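Local atomic coordinates of putative Phosphoglycerate mutase (Plasmodium falciparum, PDB entry 3EOZ), a protein that probably acts as a PGAM5-type serine/threonine phosphatase through this C-terminal histidine phosphatase domain, part of a longer, probably membrane-anchored protein of the phosphoglycerate mutase family. Residues Arg79-Ala84 against Leu96-Asn101; Thr106-Asp111 against Lys125-Arg130; Arg130-Tyr135 against Leu163-Gln168. All blocks are in the same frame, centred on the assembly; numbering follows the deposited sequence.

In the fold
Followed from the N terminus, the three contacts close one after another, and none nests in or crosses another. Contact 1 closes the return from helix 78-88 to strand 95-98, at one border of the sheet. Contact 2 comes next: the loop leaving that strand is tied at Thr106-Asp111 to helix 114-139, whose first turns lie between the two segments. Contact 3 spans the longest interval, which contains strand 148-154, and joins the same long helix to the end of helix 156-166. Contacts 2 and 3 share Arg130, whose side chain also packs on Asn101 of contact 1, so helix 114-139 connects all three. Contacts 2 and 3 both touch the second subunit.

Contact 1 (Arg79-Ala84 against Leu96-Asn101); sequences RAKETA and LINDPN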
loop_
_atom_site.group_PDB
_atom_site.type_symbol
_atom_site.label_atom_id
_atom_site.label_comp_id
_atom_site.label_asym_id
_atom_site.label_seq_id
_atom_site.Cartn_x
_atom_site.Cartn_y
_atom_site.Cartn_z
ATOM N N ARG B 79 -25.923 4.793 12.274
ATOM C CA ARG B 79 -24.709 5.646 12.105
ATOM C C ARG B 79 -24.522 6.225 10.702
ATOM O O ARG B 79 -24.016 7.353 10.557
ATOM C CB ARG B 79 -23.437 4.885 12.489
ATOM C CG ARG B 79 -23.544 3.435 12.253
ATOM C CD ARG B 79 -22.224 2.719 12.190
ATOM N NE ARG B 79 -22.531 1.318 11.919
ATOM C CZ ARG B 79 -21.657 0.389 11.584
ATOM N NH1 ARG B 79 -20.364 0.678 11.478
ATOM N NH2 ARG B 79 -22.088 -0.842 11.360
ATOM N N ALA B 80 -24.909 5.450 9.684
ATOM C CA ALA B 80 -24.915 5.941 8.302
ATOM C C ALA B 80 -25.879 7.110 8.198
ATOM O O ALA B 80 -25.479 8.212 7.836
ATOM C CB ALA B 80 -25.295 4.829 7.327
ATOM N N LYS B 81 -27.139 6.854 8.559
ATOM C CA LYS B 81 -28.182 7.891 8.678
ATOM C C LYS B 81 -27.720 9.100 9.492
ATOM O O LYS B 81 -27.885 10.253 9.078
ATOM C CB LYS B 81 -29.452 7.289 9.298
ATOM C CG LYS B 81 -30.329 6.577 8.260
ATOM C CD LYS B 81 -31.193 5.450 8.813
ATOM C CE LYS B 81 -31.998 4.820 7.668
ATOM N NZ LYS B 81 -32.629 3.498 8.001
ATOM N N GLU B 82 -27.116 8.821 10.636
ATOM C CA GLU B 82 -26.586 9.855 11.506
ATOM C C GLU B 82 -25.572 10.741 10.769
ATOM O O GLU B 82 -25.720 11.973 10.731
ATOM C CB GLU B 82 -25.946 9.198 12.733
ATOM C CG GLU B 82 -26.269 9.865 14.044
ATOM C CD GLU B 82 -26.106 8.932 15.245
ATOM O OE1 GLU B 82 -26.408 7.717 15.139
ATOM O OE2 GLU B 82 -25.689 9.432 16.314
ATOM N N THR B 83 -24.562 10.107 10.166
ATOM C CA THR B 83 -23.522 10.811 9.409
ATOM C C THR B 83 -24.142 11.616 8.277
ATOM O O THR B 83 -23.771 12.767 8.061
ATOM C CB THR B 83 -22.448 9.803 8.855
ATOM O OG1 THR B 83 -21.775 9.177 9.953
ATOM C CG2 THR B 83 -21.425 10.488 7.970
ATOM N N ALA B 84 -25.092 11.008 7.562
ATOM C CA ALA B 84 -25.833 11.710 6.505
ATOM C C ALA B 84 -26.500 12.972 7.066
ATOM O O ALA B 84 -26.353 14.063 6.513
ATOM C CB ALA B 84 -26.864 10.794 5.880
ATOM N N LEU B 96 -31.599 13.474 1.151
ATOM C CA LEU B 96 -31.073 12.238 1.701
ATOM C C LEU B 96 -31.837 11.071 1.101
ATOM O O LEU B 96 -33.050 11.019 1.217
ATOM C CB LEU B 96 -31.191 12.224 3.227
ATOM C CG LEU B 96 -30.115 13.016 3.998
ATOM C CD1 LEU B 96 -29.757 14.296 3.275
ATOM C CD2 LEU B 96 -30.554 13.337 5.416
ATOM N N ILE B 97 -31.142 10.157 0.429
ATOM C CA ILE B 97 -31.776 8.944 -0.099
ATOM C C ILE B 97 -31.171 7.690 0.517
ATOM O O ILE B 97 -29.953 7.529 0.535
ATOM C CB ILE B 97 -31.709 8.850 -1.635
ATOM C CG1 ILE B 97 -32.765 9.755 -2.266
ATOM C CG2 ILE B 97 -31.994 7.409 -2.105
ATOM C CD1 ILE B 97 -32.575 11.209 -1.969
ATOM N N ASN B 98 -32.048 6.812 1.005
ATOM C CA ASN B 98 -31.689 5.542 1.622
ATOM C C ASN B 98 -31.538 4.472 0.553
ATOM O O ASN B 98 -32.447 4.283 -0.253
ATOM C CB ASN B 98 -32.785 5.125 2.608
ATOM C CG ASN B 98 -32.436 3.855 3.399
ATOM O OD1 ASN B 98 -32.018 2.847 2.836
ATOM N ND2 ASN B 98 -32.626 3.907 4.715
ATOM N N ASP B 99 -30.402 3.771 0.557
ATOM C CA ASP B 99 -30.145 2.681 -0.383
ATOM C C ASP B 99 -29.724 1.469 0.428
ATOM O O ASP B 99 -28.584 1.390 0.872
ATOM C CB ASP B 99 -29.052 3.057 -1.389
ATOM C CG ASP B 99 -28.819 1.981 -2.447
ATOM O OD1 ASP B 99 -29.405 0.889 -2.319
ATOM O OD2 ASP B 99 -28.046 2.231 -3.412
ATOM N N PRO B 100 -30.653 0.524 0.645
ATOM C CA PRO B 100 -30.298 -0.702 1.360
ATOM C C PRO B 100 -29.160 -1.514 0.711
ATOM O O PRO B 100 -28.539 -2.326 1.392
ATOM C CB PRO B 100 -31.611 -1.515 1.364
ATOM C CG PRO B 100 -32.508 -0.862 0.442
ATOM C CD PRO B 100 -32.085 0.562 0.308
ATOM N N ASN B 101 -28.902 -1.296 -0.580
ATOM C CA ASN B 101 -27.743 -1.898 -1.262
ATOM C C ASN B 101 -26.372 -1.439 -0.715
ATOM O O ASN B 101 -25.385 -2.154 -0.888
ATOM C CB ASN B 101 -27.821 -1.664 -2.776
ATOM C CG ASN B 101 -28.870 -2.533 -3.453
ATOM O OD1 ASN B 101 -29.231 -3.596 -2.947
ATOM N ND2 ASN B 101 -29.320 -2.111 -4.625
#
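Lys81 NZ donates to the backbone O of Asp76 and, at the same end of its chain, Lys81 meets the side-chain amide of Asn98 on the neighbouring strand. The lysine leaves its helix with CG anti to its own carbonyl carbon (chi1 -83°) and then runs extended, which carries the ammonium across to the strand; there the end of the lysine lies against the amide of Asn98, whose orientation is doubtful. The asparagine comes to meet it with CG anti to the backbone N, and the two side chains pass each other at a slant. One turn further along the helix the contact becomes apolar: the methyl CB of Ala84 points at the strand and stands 4.4 Å from Leu96 CG. These two pairs carry the contact, one polar and one apolar, with Ala84 the buried partner.

Each segment has its own local bracing. In the helix, Arg79 O accepts from Thr83 N at 2.8 Å and from Thr83 OG1 at 3.0 Å, the two donors reaching it from opposite faces of the carbonyl plane. The threonine hydroxyl is thereby folded back onto the preceding turn. Beyond the strand, Asp99 OD1 takes the backbone N of Asn101 at 2.8 Å in an Asx turn, the N-H coming from above the carboxylate plane rather than within it. The other oxygen, OD2, is bonded to Tyr138 OH.

Overall this is the closing half of a beta-alpha-beta unit: strand 68-74 leads into helix 78-88, and the chain returns as strand 95-98, an outermost strand of the sheet within this chain. Ile97 bonds through its backbone to Ile72 and His74, while Ala84 also packs on Ile153 of strand 148-154, and Asn101 rests against helix 114-139.

Contact 2 (Thr106-Asp111 against Lys125-Arg130); sequences TPYLPD and KEDNKR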
loop_
_atom_site.group_PDB
_atom_site.type_symbol
_atom_site.label_atom_id
_atom_site.label_comp_id
_atom_site.label_asym_id
_atom_site.label_seq_id
_atom_site.Cartn_x
_atom_site.Cartn_y
_atom_site.Cartn_z
ATOM N N THR B 106 -23.405 -8.763 6.846
ATOM C CA THR B 106 -23.031 -9.580 7.977
ATOM C C THR B 106 -21.638 -10.211 7.859
ATOM O O THR B 106 -21.279 -10.777 6.821
ATOM C CB THR B 106 -24.097 -10.681 8.165
ATOM O OG1 THR B 106 -24.388 -11.305 6.894
ATOM C CG2 THR B 106 -25.386 -10.062 8.758
ATOM N N PRO B 107 -20.849 -10.138 8.933
ATOM C CA PRO B 107 -19.565 -10.813 8.884
ATOM C C PRO B 107 -19.790 -12.319 9.004
ATOM O O PRO B 107 -20.696 -12.749 9.722
ATOM C CB PRO B 107 -18.849 -10.273 10.119
ATOM C CG PRO B 107 -19.952 -10.038 11.117
ATOM C CD PRO B 107 -21.218 -9.757 10.310
ATOM N N TYR B 108 -19.007 -13.110 8.285
ATOM C CA TYR B 108 -19.127 -14.558 8.346
ATOM C C TYR B 108 -17.879 -15.085 9.013
ATOM O O TYR B 108 -16.796 -14.524 8.853
ATOM C CB TYR B 108 -19.263 -15.161 6.952
ATOM C CG TYR B 108 -20.459 -14.658 6.179
ATOM C CD1 TYR B 108 -21.694 -15.305 6.267
ATOM C CD2 TYR B 108 -20.358 -13.537 5.358
ATOM C CE1 TYR B 108 -22.806 -14.843 5.560
ATOM C CE2 TYR B 108 -21.463 -13.061 4.647
ATOM C CZ TYR B 108 -22.685 -13.719 4.754
ATOM O OH TYR B 108 -23.777 -13.259 4.050
ATOM N N LEU B 109 -18.040 -16.163 9.769
ATOM C CA LEU B 109 -16.948 -16.735 10.505
ATOM C C LEU B 109 -16.696 -18.146 10.004
ATOM O O LEU B 109 -17.554 -18.717 9.346
ATOM C CB LEU B 109 -17.285 -16.720 11.983
ATOM C CG LEU B 109 -17.369 -15.311 12.572
ATOM C CD1 LEU B 109 -17.937 -15.336 13.986
ATOM C CD2 LEU B 109 -16.001 -14.646 12.558
ATOM N N PRO B 110 -15.501 -18.698 10.280
ATOM C CA PRO B 110 -15.286 -20.125 10.009
ATOM C C PRO B 110 -16.250 -20.954 10.871
ATOM O O PRO B 110 -16.385 -20.673 12.059
ATOM C CB PRO B 110 -13.820 -20.359 10.406
ATOM C CG PRO B 110 -13.210 -18.982 10.574
ATOM C CD PRO B 110 -14.323 -18.056 10.897
ATOM N N ASP B 111 -16.925 -21.931 10.268
ATOM C CA ASP B 111 -18.058 -22.601 10.906
ATOM C C ASP B 111 -18.158 -24.079 10.492
ATOM O O ASP B 111 -18.408 -24.379 9.334
ATOM C CB ASP B 111 -19.360 -21.852 10.561
ATOM C CG ASP B 111 -20.549 -22.264 11.446
ATOM O OD1 ASP B 111 -20.730 -23.483 11.731
ATOM O OD2 ASP B 111 -21.322 -21.359 11.834
ATOM N N LYS B 125 -24.420 -15.073 -1.742
ATOM C CA LYS B 125 -25.005 -14.844 -3.066
ATOM C C LYS B 125 -25.752 -13.485 -3.158
ATOM O O LYS B 125 -25.507 -12.689 -4.076
ATOM C CB LYS B 125 -25.959 -16.008 -3.378
ATOM C CG LYS B 125 -26.147 -16.355 -4.849
ATOM C CD LYS B 125 -27.389 -17.248 -5.072
ATOM C CE LYS B 125 -27.247 -18.662 -4.442
ATOM N NZ LYS B 125 -28.518 -19.497 -4.549
ATOM N N GLU B 126 -26.617 -13.212 -2.174
ATOM C CA GLU B 126 -27.472 -12.031 -2.155
ATOM C C GLU B 126 -26.677 -10.805 -1.767
ATOM O O GLU B 126 -26.914 -9.718 -2.282
ATOM C CB GLU B 126 -28.620 -12.190 -1.145
ATOM C CG GLU B 126 -29.432 -13.497 -1.270
ATOM C CD GLU B 126 -30.404 -13.767 -0.102
ATOM O OE1 GLU B 126 -30.488 -12.958 0.863
ATOM O OE2 GLU B 126 -31.094 -14.813 -0.168
ATOM N N ASP B 127 -25.758 -10.977 -0.822
ATOM C CA ASP B 127 -24.851 -9.907 -0.407
ATOM C C ASP B 127 -24.080 -9.407 -1.626
ATOM O O ASP B 127 -23.867 -8.193 -1.811
ATOM C CB ASP B 127 -23.865 -10.412 0.653
ATOM C CG ASP B 127 -24.453 -10.431 2.058
ATOM O OD1 ASP B 127 -25.623 -10.052 2.231
ATOM O OD2 ASP B 127 -23.722 -10.806 3.007
ATOM N N ASN B 128 -23.704 -10.366 -2.468
ATOM C CA ASN B 128 -22.957 -10.097 -3.671
ATOM C C ASN B 128 -23.755 -9.337 -4.728
ATOM O O ASN B 128 -23.269 -8.347 -5.274
ATOM C CB ASN B 128 -22.442 -11.392 -4.259
ATOM C CG ASN B 128 -21.014 -11.298 -4.638
ATOM O OD1 ASN B 128 -20.684 -11.153 -5.800
ATOM N ND2 ASN B 128 -20.142 -11.343 -3.645
ATOM N N LYS B 129 -24.976 -9.793 -5.003
ATOM C CA LYS B 129 -25.827 -9.095 -5.965
ATOM C C LYS B 129 -26.122 -7.650 -5.513
ATOM O O LYS B 129 -26.206 -6.746 -6.335
ATOM C CB LYS B 129 -27.123 -9.852 -6.227
ATOM N N ARG B 130 -26.232 -7.450 -4.206
ATOM C CA ARG B 130 -26.554 -6.147 -3.649
ATOM C C ARG B 130 -25.417 -5.153 -3.778
ATOM O O ARG B 130 -25.619 -4.048 -4.269
ATOM C CB ARG B 130 -26.934 -6.267 -2.172
ATOM C CG ARG B 130 -28.334 -6.781 -1.926
ATOM C CD ARG B 130 -28.609 -6.846 -0.435
ATOM N NE ARG B 130 -29.087 -8.174 -0.043
ATOM C CZ ARG B 130 -30.344 -8.618 -0.179
ATOM N NH1 ARG B 130 -30.650 -9.859 0.202
ATOM N NH2 ARG B 130 -31.303 -7.847 -0.692
#
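Tyr108 and Asp127 reach for each other from opposite directions, joining the loop that follows strand 95-98 to the long helix 114-139 of this histidine phosphatase fold. The loop has no regular structure here, and the atoms that meet across the contact belong to side chains.

A first torsion of -59° swings the tyrosine ring toward the helix and presents its hydroxyl end. Tyr108 OH donates to Asp127 OD2 at 2.7 Å. Seen from the ring, the oxygen lies at the edge and in the ring plane; seen from the aspartate, the hydroxyl arrives from above the carboxylate, and the ring and carboxylate planes are 55° apart. Asp127 OD1 is turned away from this bond, 4.1 Å from Tyr108 OH. A charged carboxylate would be expected to strengthen such a bond and to polarise the phenol.

Thr106 adds a looser approach: its side chain crosses that of Asp127 at about a right angle, with Thr106 OG1 4.0 Å from Asp127 OD2. Around this surface contact, Leu175 of the second subunit packs on both Tyr108 and Asp127, so the bond borders a subunit interface. Along the helix itself, Glu126 forms a salt bridge with Arg130, one turn on: Glu126 OE1 lies in the guanidinium plane, 3.2 Å from Arg130 NH1.

Contact 3 (Arg130-Tyr135 against Leu163-Gln168); sequences RINKAY and LCRALQ. With PO4 (phosphate ion), chain D.
A phosphate ion, probably taken up from the crystallisation liquor, marks a small anion-binding site where helix 114-139 meets the last turn of helix 156-166. Two side chains of the contact hold it, one from each helix: Arg165 NE donates to PO4 O4 at 2.7 Å, and Tyr135 OH donates to PO4 O2 at 2.8 Å.

The Arg165 side chain starts out opposite its own backbone N (chi1 180°) and stays extended as far as NE, which lays it along the tyrosine. Its CD sits over the centre of the Tyr135 ring, a CH-pi contact of 3.6 Å to the ring centroid. Further out, the guanidinium lies over the CD2-CE2 side of the ring, its plane only 25° from parallel, with Tyr135 CE2 3.1 Å from Arg165 NE. The edge of the guanidinium is used for polar partners. Besides the phosphate, it reaches Asn132: Arg165 NH1 donates to Asn132 OD1 at 2.7 Å in a nearly straight bond (168°), with the donor tilted out of the amide's carbonyl plane. Arg165 NH1 also bonds Tyr161 OH, so the group is fixed by its face and its edge together.

At the hydroxyl end of the ring, Ala166 closes in, its CA 3.3 Å from Tyr135 OH and its CB 4.2 Å from Tyr135 CE1. The Tyr135 ring also stacks with that of Phe139. Just beyond, Gln168 OE1 and Leu167 O bond Arg28 and His205 of the second subunit. Leu167 N still makes a regular helical bond to Leu163 O; then the positive phi of Gln168, with its weak bond from N back to Arg165 O, closes helix 156-166 in a Schellman motif.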
loop_
_atom_site.group_PDB
_atom_site.type_symbol
_atom_site.label_atom_id
_atom_site.label_comp_id
_atom_site.label_asym_id
_atom_site.label_seq_id
_atom_site.Cartn_x
_atom_site.Cartn_y
_atom_site.Cartn_z
ATOM N N ARG B 130 -26.232 -7.450 -4.206
ATOM C CA ARG B 130 -26.554 -6.147 -3.649
ATOM C C ARG B 130 -25.417 -5.153 -3.778
ATOM O O ARG B 130 -25.619 -4.048 -4.269
ATOM C CB ARG B 130 -26.934 -6.267 -2.172
ATOM C CG ARG B 130 -28.334 -6.781 -1.926
ATOM C CD ARG B 130 -28.609 -6.846 -0.435
ATOM N NE ARG B 130 -29.087 -8.174 -0.043
ATOM C CZ ARG B 130 -30.344 -8.618 -0.179
ATOM N NH1 ARG B 130 -30.650 -9.859 0.202
ATOM N NH2 ARG B 130 -31.303 -7.847 -0.692
ATOM N N ILE B 131 -24.232 -5.547 -3.315
ATOM C CA ILE B 131 -23.059 -4.689 -3.402
ATOM C C ILE B 131 -22.661 -4.425 -4.877
ATOM O O ILE B 131 -22.265 -3.281 -5.242
ATOM C CB ILE B 131 -21.884 -5.244 -2.547
ATOM C CG1 ILE B 131 -20.822 -4.162 -2.319
ATOM C CG2 ILE B 131 -21.260 -6.475 -3.177
ATOM C CD1 ILE B 131 -21.322 -2.970 -1.516
ATOM N N ASN B 132 -22.805 -5.450 -5.719
ATOM C CA ASN B 132 -22.591 -5.285 -7.149
ATOM C C ASN B 132 -23.553 -4.280 -7.779
ATOM O O ASN B 132 -23.158 -3.495 -8.635
ATOM C CB ASN B 132 -22.735 -6.598 -7.908
ATOM C CG ASN B 132 -22.362 -6.451 -9.371
ATOM O OD1 ASN B 132 -21.179 -6.448 -9.717
ATOM N ND2 ASN B 132 -23.362 -6.307 -10.237
ATOM N N LYS B 133 -24.812 -4.345 -7.359
ATOM C CA LYS B 133 -25.837 -3.427 -7.786
ATOM C C LYS B 133 -25.501 -1.988 -7.359
ATOM O O LYS B 133 -25.656 -1.077 -8.147
ATOM C CB LYS B 133 -27.198 -3.868 -7.231
ATOM C CG LYS B 133 -28.389 -2.983 -7.661
ATOM C CD LYS B 133 -28.443 -2.773 -9.169
ATOM C CE LYS B 133 -29.721 -2.054 -9.626
ATOM N NZ LYS B 133 -29.709 -0.604 -9.317
ATOM N N ALA B 134 -25.040 -1.801 -6.128
ATOM C CA ALA B 134 -24.628 -0.482 -5.668
ATOM C C ALA B 134 -23.419 0.024 -6.450
ATOM O O ALA B 134 -23.349 1.208 -6.813
ATOM C CB ALA B 134 -24.306 -0.500 -4.180
ATOM N N TYR B 135 -22.460 -0.870 -6.695
ATOM C CA TYR B 135 -21.250 -0.505 -7.419
ATOM C C TYR B 135 -21.608 0.065 -8.782
ATOM O O TYR B 135 -21.105 1.097 -9.179
ATOM C CB TYR B 135 -20.313 -1.719 -7.581
ATOM C CG TYR B 135 -19.067 -1.381 -8.358
ATOM C CD1 TYR B 135 -18.087 -0.572 -7.802
ATOM C CD2 TYR B 135 -18.893 -1.835 -9.664
ATOM C CE1 TYR B 135 -16.942 -0.238 -8.527
ATOM C CE2 TYR B 135 -17.756 -1.507 -10.396
ATOM C CZ TYR B 135 -16.786 -0.711 -9.827
ATOM O OH TYR B 135 -15.664 -0.371 -10.536
ATOM N N LEU B 163 -13.409 0.478 -4.045
ATOM C CA LEU B 163 -12.106 0.983 -4.482
ATOM C C LEU B 163 -11.196 -0.141 -4.934
ATOM O O LEU B 163 -10.466 0.014 -5.914
ATOM C CB LEU B 163 -11.447 1.821 -3.389
ATOM C CG LEU B 163 -12.130 3.167 -3.114
ATOM C CD1 LEU B 163 -11.414 3.911 -1.991
ATOM C CD2 LEU B 163 -12.150 4.020 -4.346
ATOM N N CYS B 164 -11.235 -1.279 -4.245
ATOM C CA CYS B 164 -10.476 -2.443 -4.732
ATOM C C CYS B 164 -10.889 -2.754 -6.167
ATOM O O CYS B 164 -10.047 -3.011 -7.046
ATOM C CB CYS B 164 -10.674 -3.687 -3.840
ATOM S SG CYS B 164 -9.761 -3.618 -2.285
ATOM N N ARG B 165 -12.195 -2.700 -6.395
ATOM C CA ARG B 165 -12.753 -3.014 -7.697
ATOM C C ARG B 165 -12.490 -1.885 -8.721
ATOM O O ARG B 165 -11.939 -2.136 -9.790
ATOM C CB ARG B 165 -14.233 -3.324 -7.542
ATOM C CG ARG B 165 -14.890 -3.653 -8.827
ATOM C CD ARG B 165 -16.284 -4.241 -8.641
ATOM N NE ARG B 165 -16.889 -4.434 -9.963
ATOM C CZ ARG B 165 -18.110 -4.899 -10.176
ATOM N NH1 ARG B 165 -18.889 -5.230 -9.154
ATOM N NH2 ARG B 165 -18.559 -5.004 -11.415
ATOM N N ALA B 166 -12.813 -0.641 -8.380
ATOM C CA ALA B 166 -12.649 0.466 -9.340
ATOM C C ALA B 166 -11.192 0.714 -9.711
ATOM O O ALA B 166 -10.875 1.045 -10.859
ATOM C CB ALA B 166 -13.298 1.783 -8.792
ATOM N N LEU B 167 -10.301 0.592 -8.733
ATOM C CA LEU B 167 -8.896 0.925 -8.963
ATOM C C LEU B 167 -8.057 -0.320 -9.240
ATOM O O LEU B 167 -6.857 -0.216 -9.470
ATOM C CB LEU B 167 -8.334 1.723 -7.797
ATOM C CG LEU B 167 -9.136 2.981 -7.470
ATOM C CD1 LEU B 167 -8.571 3.623 -6.252
ATOM C CD2 LEU B 167 -9.157 3.963 -8.654
ATOM N N GLN B 168 -8.702 -1.482 -9.270
ATOM C CA GLN B 168 -7.992 -2.754 -9.520
ATOM C C GLN B 168 -6.817 -2.904 -8.587
ATOM O O GLN B 168 -5.705 -3.125 -9.028
ATOM C CB GLN B 168 -7.484 -2.821 -10.958
ATOM C CG GLN B 168 -8.518 -2.521 -12.025
ATOM C CD GLN B 168 -7.862 -2.382 -13.387
ATOM O OE1 GLN B 168 -7.446 -3.382 -13.989
ATOM N NE2 GLN B 168 -7.744 -1.137 -13.873
HETATM P P PO4 D . -15.118 -3.161 -13.172
HETATM O O1 PO4 D . -13.978 -3.635 -14.050
HETATM O O2 PO4 D . -14.992 -1.665 -12.939
HETATM O O3 PO4 D . -16.415 -3.450 -13.882
HETATM O O4 PO4 D . -15.104 -3.970 -11.894
#